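Side-chain contacts in adhesion G-protein coupled receptor G6 (Danio rerio, PDB 6V55), which is a calcium-binding cell-adhesion receptor involved in myelination, whose large extracellular region probably senses external ligands and regulates signalling through its G-protein-coupled transmembrane part: residues A[732-737]-A[743-748]; A[366-371]-A[427-432]; A[451-454]-A[458-461]. All coordinates share one frame; numbering follows the deposited sequence.

Contact 1: residues A[732-737]-A[743-748]; sequences VFWDFN and GGWNSD. Unlike the reference sequence in segment 743-748: Trp745 (reference Cys).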
ATOM      1  N   VAL A 732      32.070 -32.790 -26.687  1.00 34.49           N
ATOM      2  CA  VAL A 732      30.918 -32.834 -27.577  1.00 31.38           C
ATOM      3  C   VAL A 732      30.651 -31.454 -28.166  1.00 32.01           C
ATOM      4  O   VAL A 732      31.123 -30.434 -27.651  1.00 32.83           O
ATOM      5  CB  VAL A 732      29.667 -33.386 -26.861  1.00 26.96           C
ATOM      6  CG1 VAL A 732      29.741 -34.904 -26.814  1.00 28.52           C
ATOM      7  CG2 VAL A 732      29.561 -32.813 -25.453  1.00 19.93           C
ATOM      8  N   PHE A 733      29.935 -31.436 -29.299  1.00 30.41           N
ATOM      9  CA  PHE A 733      29.362 -30.212 -29.847  1.00 21.61           C
ATOM     10  C   PHE A 733      27.859 -30.370 -30.061  1.00 16.16           C
ATOM     11  O   PHE A 733      27.359 -31.478 -30.283  1.00 16.73           O
ATOM     12  CB  PHE A 733      30.046 -29.743 -31.168  1.00 18.65           C
ATOM     13  CG  PHE A 733      29.615 -30.505 -32.396  1.00 24.07           C
ATOM     14  CD1 PHE A 733      30.172 -31.753 -32.673  1.00 21.06           C
ATOM     15  CD2 PHE A 733      28.677 -29.970 -33.296  1.00 25.61           C
ATOM     16  CE1 PHE A 733      29.782 -32.468 -33.797  1.00 19.46           C
ATOM     17  CE2 PHE A 733      28.274 -30.694 -34.410  1.00 24.42           C
ATOM     18  CZ  PHE A 733      28.836 -31.943 -34.665  1.00 20.75           C
ATOM     19  N   TRP A 734      27.140 -29.250 -30.020  1.00 15.30           N
ATOM     20  CA  TRP A 734      25.679 -29.272 -30.131  1.00 24.27           C
ATOM     21  C   TRP A 734      25.267 -29.367 -31.597  1.00 25.69           C
ATOM     22  O   TRP A 734      25.392 -28.393 -32.347  1.00 21.21           O
ATOM     23  CB  TRP A 734      25.039 -28.039 -29.498  1.00 14.39           C
ATOM     24  CG  TRP A 734      23.531 -28.200 -29.380  1.00 18.08           C
ATOM     25  CD1 TRP A 734      22.562 -27.654 -30.193  1.00 14.23           C
ATOM     26  CD2 TRP A 734      22.831 -28.998 -28.413  1.00 19.21           C
ATOM     27  NE1 TRP A 734      21.307 -28.058 -29.775  1.00 14.45           N
ATOM     28  CE2 TRP A 734      21.449 -28.886 -28.691  1.00 14.98           C
ATOM     29  CE3 TRP A 734      23.241 -29.798 -27.336  1.00 22.84           C
ATOM     30  CZ2 TRP A 734      20.484 -29.535 -27.930  1.00 15.52           C
ATOM     31  CZ3 TRP A 734      22.275 -30.442 -26.584  1.00 21.69           C
ATOM     32  CH2 TRP A 734      20.913 -30.308 -26.886  1.00 16.22           C
ATOM     33  N   ASP A 735      24.726 -30.525 -31.993  1.00 30.54           N
ATOM     34  CA  ASP A 735      24.310 -30.796 -33.370  1.00 29.41           C
ATOM     35  C   ASP A 735      22.810 -30.559 -33.467  1.00 25.01           C
ATOM     36  O   ASP A 735      22.021 -31.353 -32.945  1.00 23.46           O
ATOM     37  CB  ASP A 735      24.678 -32.230 -33.766  1.00 31.76           C
ATOM     38  CG  ASP A 735      24.536 -32.524 -35.267  1.00 34.37           C
ATOM     39  OD1 ASP A 735      23.937 -31.739 -36.049  1.00 36.39           O
ATOM     40  OD2 ASP A 735      25.062 -33.585 -35.671  1.00 37.13           O
ATOM     41  N   PHE A 736      22.422 -29.512 -34.210  1.00 24.71           N
ATOM     42  CA  PHE A 736      21.009 -29.164 -34.382  1.00 24.94           C
ATOM     43  C   PHE A 736      20.234 -30.130 -35.271  1.00 28.57           C
ATOM     44  O   PHE A 736      19.002 -30.041 -35.315  1.00 29.03           O
ATOM     45  CB  PHE A 736      20.886 -27.762 -34.963  1.00 22.64           C
ATOM     46  CG  PHE A 736      20.960 -26.684 -33.931  1.00 21.00           C
ATOM     47  CD1 PHE A 736      19.919 -26.507 -33.035  1.00 20.03           C
ATOM     48  CD2 PHE A 736      22.080 -25.867 -33.845  1.00 16.11           C
ATOM     49  CE1 PHE A 736      19.991 -25.534 -32.071  1.00 24.79           C
ATOM     50  CE2 PHE A 736      22.166 -24.884 -32.884  1.00 19.09           C
ATOM     51  CZ  PHE A 736      21.126 -24.707 -31.997  1.00 25.11           C
ATOM     52  N   ASN A 737      20.914 -31.026 -35.989  1.00 29.50           N
ATOM     53  CA  ASN A 737      20.257 -31.958 -36.890  1.00 30.59           C
ATOM     54  C   ASN A 737      19.818 -33.243 -36.206  1.00 27.60           C
ATOM     55  O   ASN A 737      18.983 -33.971 -36.768  1.00 25.39           O
ATOM     56  CB  ASN A 737      21.184 -32.293 -38.059  1.00 31.26           C
ATOM     57  CG  ASN A 737      21.258 -31.177 -39.065  1.00 40.26           C
ATOM     58  OD1 ASN A 737      20.235 -30.620 -39.456  1.00 43.61           O
ATOM     59  ND2 ASN A 737      22.472 -30.816 -39.471  1.00 45.41           N
ATOM     60  N   GLY A 743      17.913 -31.351 -31.935  1.00 24.38           N
ATOM     61  CA  GLY A 743      19.183 -31.050 -31.301  1.00 21.40           C
ATOM     62  C   GLY A 743      19.659 -32.056 -30.271  1.00 16.98           C
ATOM     63  O   GLY A 743      18.864 -32.615 -29.504  1.00 17.51           O
ATOM     64  N   GLY A 744      20.968 -32.283 -30.249  1.00 17.00           N
ATOM     65  CA  GLY A 744      21.591 -33.185 -29.296  1.00 17.62           C
ATOM     66  C   GLY A 744      23.090 -33.018 -29.362  1.00 17.45           C
ATOM     67  O   GLY A 744      23.620 -32.383 -30.279  1.00 16.98           O
ATOM     68  N   TRP A 745      23.773 -33.565 -28.351  1.00 18.11           N
ATOM     69  CA  TRP A 745      25.232 -33.528 -28.336  1.00 19.38           C
ATOM     70  C   TRP A 745      25.775 -34.519 -29.350  1.00 23.90           C
ATOM     71  O   TRP A 745      25.155 -35.547 -29.642  1.00 22.69           O
ATOM     72  CB  TRP A 745      25.801 -33.848 -26.948  1.00 20.88           C
ATOM     73  CG  TRP A 745      25.559 -32.766 -25.918  1.00 26.94           C
ATOM     74  CD1 TRP A 745      24.782 -32.865 -24.799  1.00 26.43           C
ATOM     75  CD2 TRP A 745      26.098 -31.429 -25.913  1.00 26.53           C
ATOM     76  NE1 TRP A 745      24.799 -31.675 -24.108  1.00 27.00           N
ATOM     77  CE2 TRP A 745      25.595 -30.782 -24.774  1.00 23.26           C
ATOM     78  CE3 TRP A 745      26.939 -30.714 -26.777  1.00 28.37           C
ATOM     79  CZ2 TRP A 745      25.914 -29.471 -24.466  1.00 22.01           C
ATOM     80  CZ3 TRP A 745      27.261 -29.403 -26.465  1.00 25.21           C
ATOM     81  CH2 TRP A 745      26.752 -28.801 -25.318  1.00 22.40           C
ATOM     82  N   ASN A 746      26.932 -34.200 -29.895  1.00 23.43           N
ATOM     83  CA  ASN A 746      27.533 -35.049 -30.896  1.00 25.61           C
ATOM     84  C   ASN A 746      29.018 -35.060 -30.629  1.00 33.88           C
ATOM     85  O   ASN A 746      29.631 -34.020 -30.373  1.00 34.14           O
ATOM     86  CB  ASN A 746      27.201 -34.547 -32.303  1.00 26.65           C
ATOM     87  CG  ASN A 746      27.768 -35.426 -33.432  1.00 28.67           C
ATOM     88  OD1 ASN A 746      28.376 -36.491 -33.225  1.00 28.93           O
ATOM     89  ND2 ASN A 746      27.516 -34.981 -34.658  1.00 28.74           N
ATOM     90  N   SER A 747      29.584 -36.251 -30.741  1.00 37.19           N
ATOM     91  CA  SER A 747      30.969 -36.494 -30.399  1.00 37.31           C
ATOM     92  C   SER A 747      31.899 -36.279 -31.593  1.00 30.47           C
ATOM     93  O   SER A 747      33.111 -36.098 -31.396  1.00 25.74           O
ATOM     94  CB  SER A 747      31.106 -37.932 -29.852  1.00 40.94           C
ATOM     95  OG  SER A 747      32.409 -38.120 -29.350  1.00 47.84           O
ATOM     96  N   ASP A 748      31.342 -36.275 -32.815  1.00 28.41           N
ATOM     97  CA  ASP A 748      32.095 -36.439 -34.055  1.00 28.19           C
ATOM     98  C   ASP A 748      32.970 -35.232 -34.344  1.00 29.12           C
ATOM     99  O   ASP A 748      32.487 -34.104 -34.457  1.00 31.69           O
ATOM    100  CB  ASP A 748      31.128 -36.676 -35.203  1.00 34.99           C
ATOM    101  CG  ASP A 748      30.631 -38.111 -35.239  1.00 51.90           C
ATOM    102  OD1 ASP A 748      29.569 -38.367 -35.862  1.00 58.58           O
ATOM    103  OD2 ASP A 748      31.304 -38.988 -34.639  1.00 56.64           O
TER
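Trp734 and Trp745 meet in a T-shaped stack across antiparallel strands 732-735 and 744-746, their planes at 89°. Trp734 supplies the edge, with CE3 3.6 Å from CD2 of Trp745, where the reference sequence has Cys. On the far side of the Trp745 indole, Val732 CG2 lies toward the rim, 3.6 Å from Trp745 CE3. Trp734 CG is anti to the backbone N (chi1 -169°), laying the indole face against the Gly743-Gly744 backbone; Gly744 CA makes a CH-pi contact 3.9 Å from the centroid of the Trp734 six-membered ring.

The face bearing Phe733, Asp735 and Asn746 is more polar. Asn746 CB packs over the Phe733 ring, while Asn746 ND2 gives a bent bond of 3.0 Å to the anti side of Asp735 OD2. Carboxylate and amide planes are nearly parallel (11°) but offset, so the bond leaves both tilted. The other carboxylate oxygen, Asp735 OD1, accepts from Asn737 N, capping the turn into helix 738-741, and the amide oxygen, Asn746 OD1, accepts from Asp748 N in an Asx turn.

Four backbone bonds join Phe733 to Asn746 and Asp735 to Gly744. Further out, Phe736 rests on helix 573-593, and Val732 and Phe733 pair with a bound peptide strand, consistent with the segment after the GPS cleavage point, which stays bound in this family. With both ends gripped, amide and carboxylate are restrained in rotation, and two N-H donors probably ease the Asp735 charge.

Contact 2: residues A[366-371]-A[427-432]; sequences SQWLNQ and RSAPAI. With NAG (2-acetamido-2-deoxy-beta-D-glucopyranose), chain J.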
ATOM      1  N   SER A 366     -43.885   1.242  -1.152  1.00 35.71           N
ATOM      2  CA  SER A 366     -42.865   1.964  -1.906  1.00 44.37           C
ATOM      3  C   SER A 366     -43.106   3.482  -1.919  1.00 48.60           C
ATOM      4  O   SER A 366     -42.142   4.251  -1.842  1.00 51.71           O
ATOM      5  CB  SER A 366     -42.747   1.370  -3.319  1.00 46.25           C
ATOM      6  OG  SER A 366     -43.551   2.037  -4.266  1.00 50.33           O
ATOM      7  N   GLN A 367     -44.363   3.938  -1.891  1.00 47.57           N
ATOM      8  CA  GLN A 367     -44.599   5.379  -1.829  1.00 44.67           C
ATOM      9  C   GLN A 367     -44.384   5.934  -0.421  1.00 34.49           C
ATOM     10  O   GLN A 367     -43.863   7.052  -0.287  1.00 28.60           O
ATOM     11  CB  GLN A 367     -45.997   5.691  -2.368  1.00 51.12           C
ATOM     12  CG  GLN A 367     -46.401   7.126  -2.362  1.00 60.07           C
ATOM     13  CD  GLN A 367     -47.916   7.276  -2.241  1.00 67.79           C
ATOM     14  OE1 GLN A 367     -48.561   7.958  -3.051  1.00 70.87           O
ATOM     15  NE2 GLN A 367     -48.501   6.585  -1.263  1.00 67.28           N
ATOM     16  N   TRP A 368     -44.695   5.136   0.616  1.00 31.50           N
ATOM     17  CA  TRP A 368     -44.321   5.456   2.000  1.00 26.92           C
ATOM     18  C   TRP A 368     -42.817   5.499   2.177  1.00 31.68           C
ATOM     19  O   TRP A 368     -42.306   6.339   2.931  1.00 35.10           O
ATOM     20  CB  TRP A 368     -44.898   4.418   2.963  1.00 24.91           C
ATOM     21  CG  TRP A 368     -44.188   4.298   4.323  1.00 23.78           C
ATOM     22  CD1 TRP A 368     -44.324   5.147   5.384  1.00 24.10           C
ATOM     23  CD2 TRP A 368     -43.275   3.269   4.763  1.00 23.62           C
ATOM     24  NE1 TRP A 368     -43.556   4.724   6.449  1.00 24.08           N
ATOM     25  CE2 TRP A 368     -42.915   3.568   6.097  1.00 23.81           C
ATOM     26  CE3 TRP A 368     -42.728   2.136   4.163  1.00 23.34           C
ATOM     27  CZ2 TRP A 368     -42.034   2.771   6.835  1.00 23.75           C
ATOM     28  CZ3 TRP A 368     -41.856   1.344   4.905  1.00 23.26           C
ATOM     29  CH2 TRP A 368     -41.523   1.666   6.227  1.00 23.47           C
ATOM     30  N   LEU A 369     -42.097   4.589   1.498  1.00 37.45           N
ATOM     31  CA  LEU A 369     -40.633   4.584   1.547  1.00 33.54           C
ATOM     32  C   LEU A 369     -40.063   5.845   0.904  1.00 31.84           C
ATOM     33  O   LEU A 369     -39.235   6.523   1.513  1.00 26.82           O
ATOM     34  CB  LEU A 369     -40.060   3.322   0.874  1.00 27.83           C
ATOM     35  CG  LEU A 369     -39.795   2.043   1.699  1.00 26.09           C
ATOM     36  CD1 LEU A 369     -39.813   0.791   0.845  1.00 21.96           C
ATOM     37  CD2 LEU A 369     -38.494   2.090   2.489  1.00 22.00           C
ATOM     38  N   ASN A 370     -40.555   6.196  -0.300  1.00 35.04           N
ATOM     39  CA  ASN A 370     -40.202   7.444  -0.985  1.00 35.99           C
ATOM     40  C   ASN A 370     -40.542   8.678  -0.148  1.00 46.43           C
ATOM     41  O   ASN A 370     -39.719   9.594  -0.031  1.00 53.54           O
ATOM     42  CB  ASN A 370     -40.957   7.534  -2.311  1.00 40.28           C
ATOM     43  CG  ASN A 370     -40.173   7.021  -3.495  1.00 45.31           C
ATOM     44  OD1 ASN A 370     -39.168   6.346  -3.345  1.00 38.58           O
ATOM     45  ND2 ASN A 370     -40.650   7.357  -4.700  1.00 60.04           N
ATOM     46  N   GLN A 371     -41.736   8.695   0.469  1.00 47.09           N
ATOM     47  CA  GLN A 371     -42.167   9.833   1.274  1.00 45.73           C
ATOM     48  C   GLN A 371     -41.384   9.990   2.571  1.00 45.86           C
ATOM     49  O   GLN A 371     -41.213  11.124   3.026  1.00 52.30           O
ATOM     50  CB  GLN A 371     -43.649   9.732   1.644  1.00 52.04           C
ATOM     51  CG  GLN A 371     -44.607  10.614   0.837  1.00 57.69           C
ATOM     52  CD  GLN A 371     -44.376  12.113   1.020  1.00 57.84           C
ATOM     53  OE1 GLN A 371     -43.882  12.577   2.059  1.00 56.99           O
ATOM     54  NE2 GLN A 371     -44.728  12.879  -0.008  1.00 57.07           N
ATOM     55  N   ARG A 427     -38.111   2.957  11.311  1.00 23.09           N
ATOM     56  CA  ARG A 427     -38.701   2.443  12.556  1.00 25.81           C
ATOM     57  C   ARG A 427     -39.523   3.491  13.297  1.00 35.42           C
ATOM     58  O   ARG A 427     -40.458   3.132  14.030  1.00 40.09           O
ATOM     59  CB  ARG A 427     -37.620   1.926  13.499  1.00 23.11           C
ATOM     60  CG  ARG A 427     -37.161   0.521  13.213  1.00 26.00           C
ATOM     61  CD  ARG A 427     -35.902   0.152  13.989  1.00 28.41           C
ATOM     62  NE  ARG A 427     -35.085  -0.793  13.237  1.00 35.11           N
ATOM     63  CZ  ARG A 427     -33.823  -1.092  13.541  1.00 41.52           C
ATOM     64  NH1 ARG A 427     -33.252  -0.512  14.593  1.00 44.97           N
ATOM     65  NH2 ARG A 427     -33.128  -1.966  12.804  1.00 39.20           N
ATOM     66  N   SER A 428     -39.203   4.781  13.117  1.00 38.56           N
ATOM     67  CA  SER A 428     -39.961   5.873  13.721  1.00 35.47           C
ATOM     68  C   SER A 428     -41.143   6.320  12.862  1.00 36.20           C
ATOM     69  O   SER A 428     -41.756   7.351  13.155  1.00 41.94           O
ATOM     70  CB  SER A 428     -39.047   7.064  14.007  1.00 33.85           C
ATOM     71  OG  SER A 428     -38.669   7.723  12.811  1.00 34.33           O
ATOM     72  N   ALA A 429     -41.488   5.575  11.816  1.00 33.19           N
ATOM     73  CA  ALA A 429     -42.761   5.757  11.117  1.00 28.47           C
ATOM     74  C   ALA A 429     -43.342   4.403  10.722  1.00 31.38           C
ATOM     75  O   ALA A 429     -43.321   4.023   9.544  1.00 33.70           O
ATOM     76  CB  ALA A 429     -42.582   6.658   9.887  1.00 24.32           C
ATOM     77  N   PRO A 430     -43.895   3.642  11.680  1.00 30.15           N
ATOM     78  CA  PRO A 430     -44.442   2.333  11.310  1.00 32.23           C
ATOM     79  C   PRO A 430     -45.814   2.390  10.659  1.00 32.59           C
ATOM     80  O   PRO A 430     -46.156   1.446   9.932  1.00 36.56           O
ATOM     81  CB  PRO A 430     -44.495   1.574  12.649  1.00 32.03           C
ATOM     82  CG  PRO A 430     -43.743   2.422  13.634  1.00 27.96           C
ATOM     83  CD  PRO A 430     -43.965   3.818  13.136  1.00 29.22           C
ATOM     84  N   ALA A 431     -46.609   3.436  10.881  1.00 25.98           N
ATOM     85  CA  ALA A 431     -47.919   3.504  10.243  1.00 24.43           C
ATOM     86  C   ALA A 431     -47.773   3.809   8.757  1.00 26.93           C
ATOM     87  O   ALA A 431     -47.701   4.976   8.346  1.00 30.82           O
ATOM     88  CB  ALA A 431     -48.805   4.550  10.913  1.00 25.11           C
ATOM     89  N   ILE A 432     -47.717   2.740   7.962  1.00 25.01           N
ATOM     90  CA  ILE A 432     -47.447   2.847   6.528  1.00 30.32           C
ATOM     91  C   ILE A 432     -48.691   3.330   5.784  1.00 33.83           C
ATOM     92  O   ILE A 432     -48.660   4.322   5.045  1.00 33.65           O
ATOM     93  CB  ILE A 432     -46.957   1.490   5.983  1.00 32.05           C
ATOM     94  CG1 ILE A 432     -45.627   1.091   6.644  1.00 31.44           C
ATOM     95  CG2 ILE A 432     -46.827   1.539   4.467  1.00 31.44           C
ATOM     96  CD1 ILE A 432     -45.347  -0.395   6.653  1.00 30.51           C
TER
HETATM   97  C1  NAG J 908     -40.122   7.014  -6.005  1.00 52.97           C
HETATM   98  C2  NAG J 908     -41.284   6.963  -7.039  1.00 63.07           C
HETATM   99  C3  NAG J 908     -40.737   6.761  -8.467  1.00 62.25           C
HETATM  100  C4  NAG J 908     -39.686   7.816  -8.806  1.00 60.67           C
HETATM  101  C5  NAG J 908     -38.555   7.767  -7.775  1.00 58.66           C
HETATM  102  C6  NAG J 908     -37.483   8.809  -8.002  1.00 58.95           C
HETATM  103  C7  NAG J 908     -43.562   6.128  -6.595  1.00 70.43           C
HETATM  104  C8  NAG J 908     -44.390   4.930  -6.233  1.00 70.63           C
HETATM  105  N2  NAG J 908     -42.242   5.919  -6.700  1.00 68.89           N
HETATM  106  O3  NAG J 908     -41.802   6.803  -9.415  1.00 59.79           O
HETATM  107  O4  NAG J 908     -39.159   7.604 -10.112  1.00 60.88           O
HETATM  108  O5  NAG J 908     -39.088   7.988  -6.455  1.00 56.07           O
HETATM  109  O6  NAG J 908     -37.834   9.737  -9.021  1.00 60.89           O
HETATM  110  O7  NAG J 908     -44.065   7.234  -6.788  1.00 70.18           O
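In the SEA domain, where helices pack on an antiparallel sheet, Trp368 of helix 361-374 reaches across to Ala429 and Ile432 in the loop and the weakly bonded strand 431-433 that follow helix 419-427. Trp368 makes the helix's whole share of the contact. CG stands anti to the backbone N (chi1 158°), sending the indole out from the helix with one face against Ile432. The isoleucine covers that face: CG1 lies 3.7 Å from the centroid of the six-membered ring and only 12° off its normal, a well-centred CH-pi contact, while CG2 drops beside the root of the side chain, 3.8 Å from Trp368 CB. At the ring edge, close to its plane, Trp368 NE1 donates to Ala429 O at 3.2 Å, a weak bond bent to 125°.

Leu426 of helix 419-427 and Leu438 of strand 436-445 also touch the indole, so it packs between its own helix, helix 419-427 and strand 436-445. Ile432 adds contacts to Val351 and Leu438. Asn370, on a different side of the same helix, carries an N-linked glycan, and its OD1 accepts a hydrogen bond from Val382 N in strand 380-392. The sugar link itself runs from Asn370 ND2 to NAG C1, at 1.4 Å.

Contact 3: residues A[451-454]-A[458-461]; sequences ADEF and YRWP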
ATOM      1  N   ALA A 451     -11.893  -7.908  -4.505  1.00 25.13           N
ATOM      2  CA  ALA A 451     -10.736  -8.038  -5.380  1.00 23.68           C
ATOM      3  C   ALA A 451     -10.618  -9.464  -5.896  1.00 27.12           C
ATOM      4  O   ALA A 451     -10.855 -10.418  -5.150  1.00 27.50           O
ATOM      5  CB  ALA A 451      -9.471  -7.645  -4.643  1.00 17.82           C
ATOM      6  N   ASP A 452     -10.284  -9.604  -7.185  1.00 29.16           N
ATOM      7  CA  ASP A 452     -10.514 -10.852  -7.914  1.00 27.98           C
ATOM      8  C   ASP A 452      -9.667 -10.883  -9.184  1.00 26.70           C
ATOM      9  O   ASP A 452      -9.694  -9.925  -9.964  1.00 26.94           O
ATOM     10  CB  ASP A 452     -12.003 -10.985  -8.264  1.00 26.81           C
ATOM     11  CG  ASP A 452     -12.305 -12.237  -9.055  1.00 29.46           C
ATOM     12  OD1 ASP A 452     -12.025 -13.332  -8.514  1.00 30.07           O
ATOM     13  OD2 ASP A 452     -12.819 -12.138 -10.205  1.00 28.06           O
ATOM     14  N   GLU A 453      -8.931 -11.981  -9.405  1.00 24.70           N
ATOM     15  CA  GLU A 453      -8.077 -12.130 -10.590  1.00 27.12           C
ATOM     16  C   GLU A 453      -8.786 -13.013 -11.616  1.00 28.73           C
ATOM     17  O   GLU A 453      -8.851 -14.238 -11.455  1.00 29.44           O
ATOM     18  CB  GLU A 453      -6.717 -12.710 -10.212  1.00 29.46           C
ATOM     19  CG  GLU A 453      -5.758 -12.992 -11.392  1.00 31.03           C
ATOM     20  CD  GLU A 453      -4.309 -13.136 -10.927  1.00 35.19           C
ATOM     21  OE1 GLU A 453      -3.381 -13.233 -11.780  1.00 32.97           O
ATOM     22  OE2 GLU A 453      -4.098 -13.134  -9.689  1.00 39.15           O
ATOM     23  N   PHE A 454      -9.333 -12.383 -12.666  1.00 26.37           N
ATOM     24  CA  PHE A 454      -9.925 -13.133 -13.774  1.00 27.33           C
ATOM     25  C   PHE A 454      -9.791 -12.332 -15.069  1.00 27.24           C
ATOM     26  O   PHE A 454     -10.191 -11.160 -15.108  1.00 29.60           O
ATOM     27  CB  PHE A 454     -11.393 -13.497 -13.547  1.00 31.19           C
ATOM     28  CG  PHE A 454     -11.997 -14.237 -14.714  1.00 30.60           C
ATOM     29  CD1 PHE A 454     -11.530 -15.511 -15.060  1.00 33.40           C
ATOM     30  CD2 PHE A 454     -12.978 -13.642 -15.499  1.00 25.08           C
ATOM     31  CE1 PHE A 454     -12.047 -16.185 -16.155  1.00 28.89           C
ATOM     32  CE2 PHE A 454     -13.508 -14.311 -16.583  1.00 26.59           C
ATOM     33  CZ  PHE A 454     -13.040 -15.583 -16.915  1.00 28.09           C
ATOM     34  N   TYR A 458      -4.908 -10.402 -14.698  1.00 25.93           N
ATOM     35  CA  TYR A 458      -5.861  -9.282 -14.728  1.00 21.21           C
ATOM     36  C   TYR A 458      -6.418  -9.150 -13.321  1.00 18.92           C
ATOM     37  O   TYR A 458      -7.420  -9.786 -12.980  1.00 23.88           O
ATOM     38  CB  TYR A 458      -6.970  -9.499 -15.745  1.00 17.13           C
ATOM     39  CG  TYR A 458      -6.495  -9.289 -17.145  1.00 17.10           C
ATOM     40  CD1 TYR A 458      -6.678  -8.067 -17.779  1.00 17.16           C
ATOM     41  CD2 TYR A 458      -5.832 -10.307 -17.831  1.00 17.04           C
ATOM     42  CE1 TYR A 458      -6.212  -7.863 -19.073  1.00 21.30           C
ATOM     43  CE2 TYR A 458      -5.357 -10.116 -19.123  1.00 17.02           C
ATOM     44  CZ  TYR A 458      -5.551  -8.888 -19.741  1.00 21.03           C
ATOM     45  OH  TYR A 458      -5.079  -8.690 -21.029  1.00 23.48           O
ATOM     46  N   ARG A 459      -5.774  -8.332 -12.501  1.00 17.12           N
ATOM     47  CA  ARG A 459      -6.086  -8.264 -11.082  1.00 17.20           C
ATOM     48  C   ARG A 459      -6.995  -7.067 -10.822  1.00 22.47           C
ATOM     49  O   ARG A 459      -6.563  -5.912 -10.899  1.00 23.49           O
ATOM     50  CB  ARG A 459      -4.807  -8.193 -10.263  1.00 17.17           C
ATOM     51  CG  ARG A 459      -4.068  -9.490 -10.206  1.00 17.10           C
ATOM     52  CD  ARG A 459      -3.226  -9.549  -8.964  1.00 20.49           C
ATOM     53  NE  ARG A 459      -2.300 -10.675  -9.024  1.00 29.62           N
ATOM     54  CZ  ARG A 459      -1.267 -10.841  -8.199  1.00 33.20           C
ATOM     55  NH1 ARG A 459      -1.036  -9.954  -7.237  1.00 31.50           N
ATOM     56  NH2 ARG A 459      -0.469 -11.902  -8.325  1.00 32.16           N
ATOM     57  N   TRP A 460      -8.230  -7.341 -10.521  1.00 23.49           N
ATOM     58  CA  TRP A 460      -9.187  -6.257 -10.403  1.00 23.50           C
ATOM     59  C   TRP A 460      -9.315  -5.880  -8.941  1.00 24.64           C
ATOM     60  O   TRP A 460      -9.481  -6.772  -8.109  1.00 27.77           O
ATOM     61  CB  TRP A 460     -10.541  -6.685 -10.951  1.00 17.59           C
ATOM     62  CG  TRP A 460     -10.470  -7.244 -12.326  1.00 17.52           C
ATOM     63  CD1 TRP A 460     -10.347  -8.565 -12.685  1.00 17.46           C
ATOM     64  CD2 TRP A 460     -10.499  -6.501 -13.546  1.00 17.56           C
ATOM     65  NE1 TRP A 460     -10.282  -8.684 -14.057  1.00 17.44           N
ATOM     66  CE2 TRP A 460     -10.381  -7.433 -14.609  1.00 17.49           C
ATOM     67  CE3 TRP A 460     -10.586  -5.132 -13.846  1.00 17.66           C
ATOM     68  CZ2 TRP A 460     -10.369  -7.047 -15.942  1.00 17.52           C
ATOM     69  CZ3 TRP A 460     -10.581  -4.747 -15.184  1.00 19.30           C
ATOM     70  CH2 TRP A 460     -10.475  -5.712 -16.214  1.00 18.78           C
ATOM     71  N   PRO A 461      -9.210  -4.603  -8.577  1.00 21.72           N
ATOM     72  CA  PRO A 461      -9.331  -4.218  -7.162  1.00 24.32           C
ATOM     73  C   PRO A 461     -10.786  -4.187  -6.702  1.00 25.66           C
ATOM     74  O   PRO A 461     -11.716  -4.320  -7.500  1.00 27.23           O
ATOM     75  CB  PRO A 461      -8.698  -2.821  -7.115  1.00 22.03           C
ATOM     76  CG  PRO A 461      -8.837  -2.290  -8.511  1.00 19.21           C
ATOM     77  CD  PRO A 461      -8.822  -3.472  -9.438  1.00 17.82           C
TER
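Trp460 and Asp452 face each other as the hydrogen-bonded pair of a short beta hairpin, strands 452-453 and 459-460, in a region whose disulfides and position are consistent with a hormone-receptor domain. The backbone bonds are reciprocal: Asp452 N to Trp460 O is 3.1 Å and Trp460 N to Asp452 O is 3.0 Å. Toward the turn, Phe454 N adds a weak bond to Tyr458 O.

The charged contact lies on the other face, at the non-hydrogen-bonded pair. Glu453 and Arg459 both stretch out in extended chains, and OE2 of the glutamate meets NE of the arginine at 3.1 Å in a salt bridge whose hydrogen bond is weak. The carboxylate and guanidinium planes are twisted 54° from one another. The second oxygen, Glu453 OE1, accepts from His457 N in the turn, which ties the carboxylate to the hairpin end; Asp452 instead pairs with Arg483.

Among aromatic side chains, Trp460 packs on Ala481 and Val471, so its hydrocarbon part is buried against the neighbouring strands. With chi1 at -52° the indole runs beside the first strand and toward the turn. Its N-H is thereby spent on the backbone: Trp460 NE1 donates a nearly straight bond (166°), in the ring plane, to Phe454 O at 2.7 Å.

Along the chain the order is contact 2, contact 3, contact 1, each closing before the next opens. Contact 2 lies in the SEA domain, contact 3 forms a separate two-stranded hairpin, and contact 1 falls within the GPS motif range near the end of the modelled chain. Their centres are about 40 Å apart from contact 2 to contact 3, 47 Å from contact 3 to contact 1 and 86 Å between the outer two, which sit on opposite sides of the chain's centre. No sheet or helix is shared, so each contact is local to its own part of an elongated, multidomain extracellular region.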